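Local coordinates for inositol monophosphatase family protein (Staphylococcus aureus, PDB 5I3S), which probably hydrolyses phosphate monoesters such as inositol monophosphates, as a member of the inositol monophosphatase family with the sugar phosphatase fold, at residues L10-G15 and F114-M119. Numbering follows the deposited sequence.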
loop_
_atom_site.group_PDB
_atom_site.type_symbol
_atom_site.label_atom_id
_atom_site.label_comp_id
_atom_site.label_asym_id
_atom_site.label_seq_id
_atom_site.Cartn_x
_atom_site.Cartn_y
_atom_site.Cartn_z
ATOM N N LEU A 10 -2.696 -26.070 8.995
ATOM C CA LEU A 10 -1.880 -26.232 7.787
ATOM C C LEU A 10 -1.375 -24.897 7.230
ATOM O O LEU A 10 -0.202 -24.747 6.928
ATOM C CB LEU A 10 -2.697 -26.946 6.706
ATOM C CG LEU A 10 -2.021 -27.115 5.344
ATOM C CD1 LEU A 10 -0.733 -27.911 5.508
ATOM C CD2 LEU A 10 -2.941 -27.818 4.380
ATOM N N ILE A 11 -2.246 -23.913 7.078
ATOM C CA ILE A 11 -1.785 -22.661 6.450
ATOM C C ILE A 11 -0.780 -21.934 7.370
ATOM O O ILE A 11 0.230 -21.419 6.896
ATOM C CB ILE A 11 -2.961 -21.786 5.960
ATOM C CG1 ILE A 11 -2.480 -20.740 4.964
ATOM C CG2 ILE A 11 -3.738 -21.182 7.114
ATOM C CD1 ILE A 11 -3.622 -19.936 4.354
ATOM N N GLN A 12 -1.058 -21.945 8.675
ATOM C CA GLN A 12 -0.184 -21.352 9.688
ATOM C C GLN A 12 1.174 -22.053 9.749
ATOM O O GLN A 12 2.220 -21.420 9.747
ATOM C CB GLN A 12 -0.864 -21.360 11.046
ATOM C CG GLN A 12 -1.929 -20.302 11.148
ATOM C CD GLN A 12 -2.815 -20.460 12.383
ATOM O OE1 GLN A 12 -3.699 -21.338 12.440
ATOM N NE2 GLN A 12 -2.610 -19.600 13.363
ATOM N N GLU A 13 1.141 -23.364 9.711
ATOM C CA GLU A 13 2.344 -24.152 9.734
ATOM C C GLU A 13 3.183 -23.942 8.448
ATOM O O GLU A 13 4.418 -23.794 8.517
ATOM C CB GLU A 13 1.933 -25.620 10.009
ATOM C CG GLU A 13 3.056 -26.606 10.322
ATOM C CD GLU A 13 4.058 -26.088 11.313
ATOM O OE1 GLU A 13 3.645 -25.630 12.399
ATOM O OE2 GLU A 13 5.266 -26.117 10.974
ATOM N N ALA A 14 2.518 -23.889 7.289
ATOM C CA ALA A 14 3.166 -23.504 6.015
ATOM C C ALA A 14 3.778 -22.101 6.101
ATOM O O ALA A 14 4.787 -21.838 5.471
ATOM C CB ALA A 14 2.184 -23.566 4.864
ATOM N N GLY A 15 3.174 -21.197 6.874
ATOM C CA GLY A 15 3.771 -19.863 7.089
ATOM C C GLY A 15 5.113 -19.951 7.820
ATOM O O GLY A 15 6.101 -19.356 7.392
ATOM N N PHE A 114 -9.147 -18.632 3.491
ATOM C CA PHE A 114 -8.003 -18.289 4.332
ATOM C C PHE A 114 -7.018 -17.403 3.588
ATOM O O PHE A 114 -6.594 -17.796 2.521
ATOM C CB PHE A 114 -7.249 -19.556 4.802
ATOM C CG PHE A 114 -8.125 -20.590 5.486
ATOM C CD1 PHE A 114 -8.283 -20.594 6.858
ATOM C CD2 PHE A 114 -8.781 -21.581 4.741
ATOM C CE1 PHE A 114 -9.082 -21.552 7.488
ATOM C CE2 PHE A 114 -9.585 -22.541 5.355
ATOM C CZ PHE A 114 -9.729 -22.529 6.733
ATOM N N VAL A 115 -6.671 -16.226 4.136
ATOM C CA VAL A 115 -5.510 -15.462 3.650
ATOM C C VAL A 115 -4.585 -15.103 4.828
ATOM O O VAL A 115 -4.989 -14.433 5.776
ATOM C CB VAL A 115 -5.817 -14.296 2.638
ATOM C CG1 VAL A 115 -7.232 -14.294 2.104
ATOM C CG2 VAL A 115 -5.495 -12.948 3.124
ATOM N N TYR A 116 -3.369 -15.649 4.782
ATOM C CA TYR A 116 -2.443 -15.606 5.912
ATOM C C TYR A 116 -1.356 -14.645 5.611
ATOM O O TYR A 116 -0.572 -14.897 4.700
ATOM C CB TYR A 116 -1.842 -16.987 6.212
ATOM C CG TYR A 116 -0.949 -17.056 7.452
ATOM C CD1 TYR A 116 -1.212 -16.276 8.590
ATOM C CD2 TYR A 116 0.129 -17.940 7.520
ATOM C CE1 TYR A 116 -0.405 -16.355 9.734
ATOM C CE2 TYR A 116 0.923 -18.010 8.655
ATOM C CZ TYR A 116 0.647 -17.206 9.758
ATOM O OH TYR A 116 1.431 -17.248 10.870
ATOM N N ASP A 117 -1.333 -13.524 6.328
ATOM C CA ASP A 117 -0.304 -12.499 6.133
ATOM C C ASP A 117 0.881 -13.020 6.948
ATOM O O ASP A 117 0.946 -12.853 8.152
ATOM C CB ASP A 117 -0.782 -11.091 6.589
ATOM C CG ASP A 117 0.262 -9.999 6.391
ATOM O OD1 ASP A 117 1.495 -10.309 6.354
ATOM O OD2 ASP A 117 -0.136 -8.816 6.294
ATOM N N VAL A 118 1.765 -13.707 6.264
ATOM C CA VAL A 118 2.797 -14.486 6.904
ATOM C C VAL A 118 3.696 -13.615 7.807
ATOM O O VAL A 118 3.960 -14.012 8.935
ATOM C CB VAL A 118 3.683 -15.208 5.862
ATOM C CG1 VAL A 118 4.869 -15.873 6.534
ATOM C CG2 VAL A 118 2.853 -16.230 5.085
ATOM N N MET A 119 4.135 -12.449 7.319
ATOM C CA MET A 119 5.079 -11.665 8.059
ATOM C C MET A 119 4.483 -10.873 9.207
ATOM O O MET A 119 5.221 -10.510 10.120
ATOM C CB MET A 119 5.963 -10.801 7.156
ATOM C CG MET A 119 6.800 -11.593 6.159
ATOM S SD MET A 119 7.748 -13.060 6.650
ATOM C CE MET A 119 9.008 -12.186 7.576
#
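Ile11 of helix 2-24 packs against Phe114 and Tyr116 of strand 109-117 in a largely buried, mainly apolar helix-on-sheet contact, part of the layer of helices that covers the large mixed sheet of this sugar phosphatase fold. The axes of 10-15 and 114-117 approach to 9.3 Å, with their N-to-C directions 26° apart. Ile11 suits the interface because its unbranched arm is long enough to reach the strand: with CG1 anti to the backbone N (chi1 -163°) and the chain extended beyond it, Ile11 CD1 lies 3.7 Å from Phe114 CB and 3.9 Å from Tyr116 CB. Ile11 thus bridges two residues on the same side of the strand, whereas the CB of the intervening Val115 points away from the helix. Of Phe114, CB alone meets Ile11; its ring leads away to the ring of Tyr4.

The Tyr116 ring lies between the helix and Val118. One face looks onto Val118 CA, over the ring centre; the opposite face meets the aliphatic CG of Gln12, offset toward the rim. At the edge, Tyr116 CE2 lies 3.7 Å from Gly15 CA; glycine, having no side chain, lets its backbone come right up to the ring. Val118 CG1 packs 3.8 Å from Gly15 O. No hydrogen bond joins the two segments, and the hydroxyl of Tyr116 is instead hydrogen-bonded to Asp121 OD1, just before strand 122-127.

Leu123 of that strand touches Ile11, Gln12 and Tyr116, while Ile100 and Ile102 of strand 99-106 meet Ile11 from the other neighbouring strand. Farther round helix 2-24, Leu10 and Ala14 pack on helix 37-56.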